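Local coordinates for peptide ABC transporter, peptide-binding protein (Thermus thermophilus, PDB 2D5W) that binds oligopeptides, here a pentapeptide, and probably delivers them to an ABC transporter for uptake, at residues H305-K310 against Q501-W506; T327-L332 against E540-L545; F405-V410 against T461-F466. All blocks are in the same frame, centred on the assembly; numbering follows the deposited sequence.

Contact 1: H305-K310 against Q501-W506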
# COMPACT_ATOMS: atom_id res chain seq x y z
N HIS A 305 10.51 -6.79 1.81
CA HIS A 305 11.16 -6.84 3.12
C HIS A 305 10.54 -7.93 3.98
O HIS A 305 9.55 -8.56 3.59
CB HIS A 305 10.94 -5.51 3.82
CG HIS A 305 9.51 -5.27 4.17
ND1 HIS A 305 8.55 -4.96 3.22
CD2 HIS A 305 8.84 -5.41 5.34
CE1 HIS A 305 7.36 -4.94 3.79
NE2 HIS A 305 7.51 -5.21 5.08
N ILE A 306 11.11 -8.13 5.16
CA ILE A 306 10.59 -9.10 6.10
C ILE A 306 10.34 -8.40 7.43
O ILE A 306 11.27 -7.95 8.09
CB ILE A 306 11.56 -10.28 6.34
CG1 ILE A 306 11.93 -10.92 5.00
CG2 ILE A 306 10.92 -11.31 7.26
CD1 ILE A 306 12.85 -12.13 5.12
N ASP A 307 9.07 -8.28 7.81
CA ASP A 307 8.75 -7.67 9.08
C ASP A 307 9.01 -8.71 10.16
O ASP A 307 8.97 -9.92 9.91
CB ASP A 307 7.30 -7.19 9.11
CG ASP A 307 7.16 -5.81 8.51
OD1 ASP A 307 6.44 -5.67 7.50
OD2 ASP A 307 7.79 -4.87 9.05
N ILE A 308 9.29 -8.22 11.36
CA ILE A 308 9.62 -9.05 12.51
C ILE A 308 8.76 -8.64 13.70
O ILE A 308 8.73 -7.47 14.07
CB ILE A 308 11.10 -8.84 12.92
CG1 ILE A 308 12.02 -9.13 11.72
CG2 ILE A 308 11.44 -9.71 14.12
CD1 ILE A 308 12.06 -10.57 11.29
N ASN A 309 8.07 -9.61 14.30
CA ASN A 309 7.24 -9.31 15.46
C ASN A 309 8.18 -9.04 16.64
O ASN A 309 8.96 -9.91 17.03
CB ASN A 309 6.34 -10.50 15.80
CG ASN A 309 5.36 -10.18 16.90
OD1 ASN A 309 5.64 -9.35 17.77
ND2 ASN A 309 4.21 -10.85 16.90
N LYS A 310 8.13 -7.83 17.19
CA LYS A 310 8.99 -7.47 18.32
C LYS A 310 8.18 -7.17 19.58
O LYS A 310 8.70 -6.57 20.53
CB LYS A 310 9.84 -6.25 17.94
CG LYS A 310 10.77 -6.50 16.76
CD LYS A 310 11.46 -5.23 16.29
CE LYS A 310 10.47 -4.22 15.70
NZ LYS A 310 9.79 -4.73 14.47
N GLN A 501 0.55 1.73 11.15
CA GLN A 501 1.14 0.69 10.32
C GLN A 501 2.51 0.17 10.77
O GLN A 501 3.18 -0.52 10.01
CB GLN A 501 1.24 1.19 8.87
CG GLN A 501 -0.10 1.45 8.21
CD GLN A 501 0.05 1.93 6.78
OE1 GLN A 501 0.49 3.05 6.54
NE2 GLN A 501 -0.29 1.07 5.83
N ASN A 502 2.93 0.53 11.98
CA ASN A 502 4.20 0.02 12.52
C ASN A 502 3.77 -1.34 13.08
O ASN A 502 3.66 -1.54 14.29
CB ASN A 502 4.70 0.93 13.64
CG ASN A 502 6.06 0.50 14.19
OD1 ASN A 502 6.48 -0.65 14.04
ND2 ASN A 502 6.74 1.44 14.84
N ILE A 503 3.53 -2.27 12.16
CA ILE A 503 3.02 -3.60 12.49
C ILE A 503 3.92 -4.51 13.30
O ILE A 503 3.43 -5.44 13.94
CB ILE A 503 2.56 -4.33 11.20
CG1 ILE A 503 3.73 -4.48 10.22
CG2 ILE A 503 1.43 -3.52 10.53
CD1 ILE A 503 4.77 -5.48 10.63
N GLY A 504 5.22 -4.24 13.28
CA GLY A 504 6.19 -5.04 14.02
C GLY A 504 6.48 -4.52 15.42
O GLY A 504 7.25 -5.14 16.16
N GLY A 505 5.90 -3.37 15.77
CA GLY A 505 6.07 -2.81 17.11
C GLY A 505 7.41 -2.22 17.50
O GLY A 505 7.83 -2.36 18.65
N TRP A 506 8.08 -1.53 16.59
CA TRP A 506 9.37 -0.93 16.89
C TRP A 506 9.22 0.43 17.56
O TRP A 506 8.28 1.17 17.28
CB TRP A 506 10.18 -0.74 15.61
CG TRP A 506 11.62 -0.34 15.83
CD1 TRP A 506 12.55 -0.99 16.60
CD2 TRP A 506 12.32 0.75 15.21
NE1 TRP A 506 13.78 -0.39 16.48
CE2 TRP A 506 13.67 0.68 15.63
CE3 TRP A 506 11.94 1.77 14.33
CZ2 TRP A 506 14.63 1.60 15.20
CZ3 TRP A 506 12.90 2.68 13.90
CH2 TRP A 506 14.23 2.59 14.34
O HOH W 1 6.78 -3.10 11.09
O HOH W 2 8.46 -2.58 13.21
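A type I beta turn, N502 to G505, closes against the end of strand 293-308, and the carbonyl G504 O receives the backbone N of K310 at 3.0 Å. K310 bends twice (chi3 -66°, chi4 -63°), which folds the ammonium back over its own strand: NZ donates to I308 O at 3.0 Å, in the carbonyl plane, and more weakly to G504 O. P543 O and a water shared with N502 OD1 also surround this buried charge. K310 CE meanwhile rests on W506 CB, 3.5 Å away. A CB on G504 would come too close to K310 NZ and I308 O, consistent with glycine at this position. The turn belongs to the loop between strand 463-469 and helix 509-518, where Q501 hydrogen-bonds the bound peptide's backbone through NE2. Within the turn region N502 bridges to W506 twice, OD1 taking the backbone N and ND2 giving to the carbonyl. Earlier in the strand, D307 is crossed at about a right angle by I503, whose CD1 is pressed against the carboxylate carbon CG. That carboxylate is held through both oxygens: H305 NE2 reaches OD1 at 2.7 Å from above the carboxylate plane, and a water links OD2 to G504 N.

Contact 2: T327-L332 against E540-L545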
# COMPACT_ATOMS: atom_id res chain seq x y z
N THR A 327 19.66 -10.30 17.27
CA THR A 327 18.98 -11.43 16.64
C THR A 327 18.60 -11.08 15.20
O THR A 327 18.73 -11.90 14.29
CB THR A 327 17.70 -11.80 17.40
OG1 THR A 327 18.01 -11.99 18.78
CG2 THR A 327 17.09 -13.08 16.84
N ARG A 328 18.12 -9.86 15.01
CA ARG A 328 17.70 -9.41 13.69
C ARG A 328 18.91 -9.25 12.77
O ARG A 328 18.85 -9.59 11.59
CB ARG A 328 16.90 -8.11 13.83
CG ARG A 328 15.71 -8.29 14.78
CD ARG A 328 14.72 -7.14 14.73
NE ARG A 328 15.26 -5.87 15.19
CZ ARG A 328 15.22 -5.43 16.45
NH1 ARG A 328 15.74 -4.25 16.76
NH2 ARG A 328 14.66 -6.17 17.40
N GLN A 329 20.02 -8.77 13.33
CA GLN A 329 21.25 -8.61 12.56
C GLN A 329 21.77 -10.00 12.16
O GLN A 329 22.23 -10.20 11.04
CB GLN A 329 22.31 -7.88 13.39
CG GLN A 329 21.90 -6.48 13.81
CD GLN A 329 22.93 -5.83 14.71
OE1 GLN A 329 23.59 -6.51 15.50
NE2 GLN A 329 23.06 -4.52 14.62
N ALA A 330 21.68 -10.96 13.09
CA ALA A 330 22.13 -12.32 12.82
C ALA A 330 21.35 -12.92 11.67
O ALA A 330 21.92 -13.51 10.75
CB ALA A 330 21.98 -13.18 14.07
N ILE A 331 20.03 -12.79 11.72
CA ILE A 331 19.20 -13.34 10.65
C ILE A 331 19.56 -12.71 9.31
O ILE A 331 19.70 -13.43 8.31
CB ILE A 331 17.69 -13.12 10.94
CG1 ILE A 331 17.28 -13.96 12.16
CG2 ILE A 331 16.86 -13.52 9.72
CD1 ILE A 331 15.86 -13.68 12.65
N LEU A 332 19.73 -11.39 9.27
CA LEU A 332 20.05 -10.74 8.01
C LEU A 332 21.39 -11.22 7.44
O LEU A 332 21.53 -11.38 6.23
CB LEU A 332 20.04 -9.22 8.16
CG LEU A 332 20.06 -8.43 6.84
CD1 LEU A 332 18.94 -8.91 5.92
CD2 LEU A 332 19.93 -6.94 7.11
N GLU A 540 20.93 0.34 11.81
CA GLU A 540 21.63 -0.27 12.93
C GLU A 540 20.71 -1.20 13.72
O GLU A 540 21.13 -2.25 14.20
CB GLU A 540 22.19 0.80 13.87
CG GLU A 540 22.73 0.24 15.19
CD GLU A 540 23.81 -0.82 15.00
OE1 GLU A 540 24.05 -1.61 15.94
OE2 GLU A 540 24.44 -0.86 13.92
N GLU A 541 19.44 -0.81 13.83
CA GLU A 541 18.46 -1.56 14.60
C GLU A 541 17.68 -2.64 13.84
O GLU A 541 17.16 -3.58 14.45
CB GLU A 541 17.47 -0.58 15.24
CG GLU A 541 18.14 0.51 16.06
CD GLU A 541 18.13 0.21 17.54
OE1 GLU A 541 18.57 -0.89 17.93
OE2 GLU A 541 17.69 1.07 18.32
N LEU A 542 17.59 -2.50 12.52
CA LEU A 542 16.87 -3.46 11.68
C LEU A 542 15.49 -3.87 12.21
O LEU A 542 15.23 -5.05 12.46
CB LEU A 542 17.71 -4.72 11.45
CG LEU A 542 19.00 -4.58 10.64
CD1 LEU A 542 19.70 -5.93 10.60
CD2 LEU A 542 18.68 -4.09 9.23
N PRO A 543 14.58 -2.89 12.38
CA PRO A 543 13.24 -3.25 12.88
C PRO A 543 12.54 -4.20 11.91
O PRO A 543 11.64 -4.95 12.30
CB PRO A 543 12.55 -1.89 13.02
CG PRO A 543 13.27 -1.02 12.02
CD PRO A 543 14.71 -1.44 12.17
N ALA A 544 12.95 -4.14 10.65
CA ALA A 544 12.45 -5.03 9.61
C ALA A 544 13.69 -5.37 8.79
O ALA A 544 14.67 -4.63 8.82
CB ALA A 544 11.41 -4.34 8.74
N LEU A 545 13.66 -6.48 8.06
CA LEU A 545 14.80 -6.87 7.25
C LEU A 545 14.57 -6.45 5.81
O LEU A 545 13.65 -6.93 5.15
CB LEU A 545 15.01 -8.39 7.33
CG LEU A 545 15.03 -8.99 8.73
CD1 LEU A 545 15.32 -10.48 8.64
CD2 LEU A 545 16.08 -8.30 9.58
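E541 O, in the last turn of helix 524-541, is gripped by two nitrogens of one arginine. R328 NH1 reaches it at 2.8 Å and R328 NE at 3.1 Å, so the guanidinium meets the carbonyl side-on, with the oxygen close to its plane. NE also makes a weak bond to L542 O, and NH2 turns to L322 O. A bend at chi3 (-65°) swings the guanidinium from helix 325-333 across to these carbonyls. Its positive charge at the C-terminal end of a helix is likely to be favoured by the helix dipole; E541 OE1 lies 4.5 Å from NH1, too far for a salt bridge. The next residue, Q329, starts off to one side of this contact, but its amide reaches in with weaker bonds: NE2 approaches E540 O at 3.0 Å and also E540 OE1, whose carboxylate stands nearly perpendicular to the amide (82°). The stronger partners of that carboxylate are lysines, K325 at OE1 and K368 at OE2.

The chain leaves the helix at L542, whose positive phi (46°) turns it toward strand 544-557, and helix 325-333 packs over this junction. L542 points into that helix, its CD1 lying 3.7 Å from Q329 CA and 3.6 Å from L332 CD2; the two leucine side chains cross at about a right angle. Past P543, L545 enters the strand and sends its branches to different places. CD1 touches I331 CG2 at 3.6 Å, while CD2 sits against the backbone carbonyl of R328. L332 CD1 approaches L545 CB more loosely, at 4.2 Å.

Contact 3: F405-V410 against T461-F466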
# COMPACT_ATOMS: atom_id res chain seq x y z
N PHE A 405 14.93 -22.56 18.19
CA PHE A 405 14.85 -21.49 17.21
C PHE A 405 14.17 -21.93 15.92
O PHE A 405 14.81 -22.15 14.89
CB PHE A 405 16.24 -20.92 16.92
CG PHE A 405 16.22 -19.46 16.52
CD1 PHE A 405 17.07 -18.55 17.13
CD2 PHE A 405 15.34 -19.00 15.54
CE1 PHE A 405 17.05 -17.20 16.78
CE2 PHE A 405 15.31 -17.65 15.18
CZ PHE A 405 16.17 -16.75 15.81
N GLU A 406 12.86 -22.10 16.02
CA GLU A 406 12.02 -22.44 14.87
C GLU A 406 11.17 -21.18 14.77
O GLU A 406 10.40 -20.86 15.69
CB GLU A 406 11.13 -23.65 15.15
CG GLU A 406 10.19 -23.97 14.00
CD GLU A 406 9.26 -25.13 14.31
OE1 GLU A 406 9.76 -26.24 14.57
OE2 GLU A 406 8.03 -24.92 14.30
N ILE A 407 11.31 -20.46 13.67
CA ILE A 407 10.60 -19.21 13.48
C ILE A 407 9.57 -19.28 12.37
O ILE A 407 9.81 -19.87 11.32
CB ILE A 407 11.63 -18.08 13.20
CG1 ILE A 407 10.95 -16.71 13.20
CG2 ILE A 407 12.35 -18.34 11.89
CD1 ILE A 407 11.92 -15.55 13.17
N GLU A 408 8.40 -18.70 12.62
CA GLU A 408 7.33 -18.68 11.63
C GLU A 408 7.76 -17.76 10.48
O GLU A 408 8.37 -16.72 10.71
CB GLU A 408 6.03 -18.16 12.25
CG GLU A 408 4.84 -18.20 11.30
CD GLU A 408 3.58 -17.61 11.88
OE1 GLU A 408 2.57 -18.34 11.98
OE2 GLU A 408 3.58 -16.41 12.24
N TYR A 409 7.45 -18.16 9.25
CA TYR A 409 7.79 -17.36 8.07
C TYR A 409 6.55 -17.33 7.19
O TYR A 409 6.20 -18.31 6.53
CB TYR A 409 8.98 -18.01 7.35
CG TYR A 409 9.69 -17.19 6.29
CD1 TYR A 409 10.95 -17.59 5.84
CD2 TYR A 409 9.11 -16.06 5.71
CE1 TYR A 409 11.61 -16.90 4.83
CE2 TYR A 409 9.77 -15.36 4.69
CZ TYR A 409 11.02 -15.79 4.26
OH TYR A 409 11.70 -15.14 3.25
N VAL A 410 5.88 -16.18 7.22
CA VAL A 410 4.65 -15.96 6.47
C VAL A 410 4.84 -15.13 5.22
O VAL A 410 5.60 -14.17 5.22
CB VAL A 410 3.62 -15.20 7.35
CG1 VAL A 410 2.35 -14.92 6.55
CG2 VAL A 410 3.32 -15.97 8.61
N THR A 461 3.85 -14.54 14.53
CA THR A 461 4.87 -14.48 15.57
C THR A 461 6.34 -14.46 15.19
O THR A 461 7.20 -14.62 16.06
CB THR A 461 4.69 -15.68 16.50
OG1 THR A 461 4.84 -16.89 15.75
CG2 THR A 461 3.30 -15.66 17.14
N GLY A 462 6.65 -14.29 13.91
CA GLY A 462 8.04 -14.29 13.52
C GLY A 462 8.33 -13.36 12.37
O GLY A 462 8.34 -12.14 12.53
N MET A 463 8.56 -13.96 11.21
CA MET A 463 8.86 -13.24 9.98
C MET A 463 7.63 -13.17 9.07
O MET A 463 6.87 -14.13 8.98
CB MET A 463 9.99 -13.97 9.24
CG MET A 463 11.31 -14.02 10.00
SD MET A 463 12.45 -15.31 9.40
CE MET A 463 12.93 -14.66 7.81
N PHE A 464 7.46 -12.04 8.40
CA PHE A 464 6.34 -11.83 7.50
C PHE A 464 6.89 -11.06 6.29
O PHE A 464 7.22 -9.88 6.39
CB PHE A 464 5.25 -11.02 8.22
CG PHE A 464 3.97 -10.81 7.44
CD1 PHE A 464 2.95 -10.05 8.00
CD2 PHE A 464 3.78 -11.36 6.17
CE1 PHE A 464 1.76 -9.83 7.31
CE2 PHE A 464 2.59 -11.14 5.47
CZ PHE A 464 1.58 -10.37 6.04
N GLU A 465 7.04 -11.76 5.17
CA GLU A 465 7.58 -11.13 3.97
C GLU A 465 6.52 -10.65 2.99
O GLU A 465 5.59 -11.38 2.64
CB GLU A 465 8.50 -12.09 3.20
CG GLU A 465 9.05 -11.42 1.92
CD GLU A 465 9.98 -12.30 1.09
OE1 GLU A 465 10.50 -13.30 1.62
OE2 GLU A 465 10.20 -11.96 -0.09
N PHE A 466 6.68 -9.41 2.55
CA PHE A 466 5.80 -8.82 1.56
C PHE A 466 6.46 -7.51 1.13
O PHE A 466 7.61 -7.25 1.48
CB PHE A 466 4.37 -8.59 2.12
CG PHE A 466 4.28 -7.59 3.24
CD1 PHE A 466 3.91 -6.27 2.99
CD2 PHE A 466 4.54 -7.98 4.55
CE1 PHE A 466 3.79 -5.35 4.03
CE2 PHE A 466 4.43 -7.06 5.61
CZ PHE A 466 4.06 -5.75 5.34
O HOH W 3 5.31 -14.53 11.40
O HOH W 4 7.75 -17.49 15.25
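Y409 meets the neighbouring strand in two unlike ways, by a methyl over its face and by a carboxylate at its hydroxyl. M463 CE lies 4.0 Å from the ring centroid in a CH-pi contact, offset toward the rim, with SD more distantly above the same ring in a Met-aromatic contact. The hydroxyl donates to E465 OE1 at 2.7 Å, nearly along the C-O axis of that buried carboxylate; E465 OE2 lies close to E304 OE1, so one of the two glutamates may carry a proton. Replacing Y409 with an alanine would probably leave E465 OE1 without its hydroxyl donor and open a gap under the M463 methyl.

The strands run parallel, 18° apart. M463 N donates to E408 O, V410 N to M463 O at 2.9 Å and E465 N to V410 O. V410 and F464 pack on the face opposite Y409 and M463, V410 CG1 lying 3.9 Å from F464 CD2. At the start of the pairing, E408 extends with CG anti to the backbone N (chi1 -176°), carrying OE2 to T461 N at 3.0 Å, while OE1 goes to N439. A water joins OE2 to G462 N and M463 O. I407 lays CG1 against G462 CA and packs CD1 against M463 CG at 3.6 Å.

Strand 401-410 lies between 435-438 and 463-469, and 463-469 in turn pairs antiparallel with 293-308; helix 416-431 covers Y409 and E465, and helix 315-320 covers I407 and T461.

All three contacts gather round one mixed sheet on the same side of the chain's centre. The centres of contacts 1 and 2 are about 11 Å apart, those of contacts 1 and 3 also about 11 Å, and those of contacts 2 and 3 about 13 Å. Strand 293-308 is the common neighbour, pairing with 544-557 of contact 2 through I306 O and L545 N, and with 463-469 of contact 3 through D307 N and F464 O. In sequence, contacts 1 and 2 interlock, and contact 3 falls between the segments of both. Residues far apart in the chain are thus drawn together into one lobe, from which Q501 and F466 reach the bound peptide.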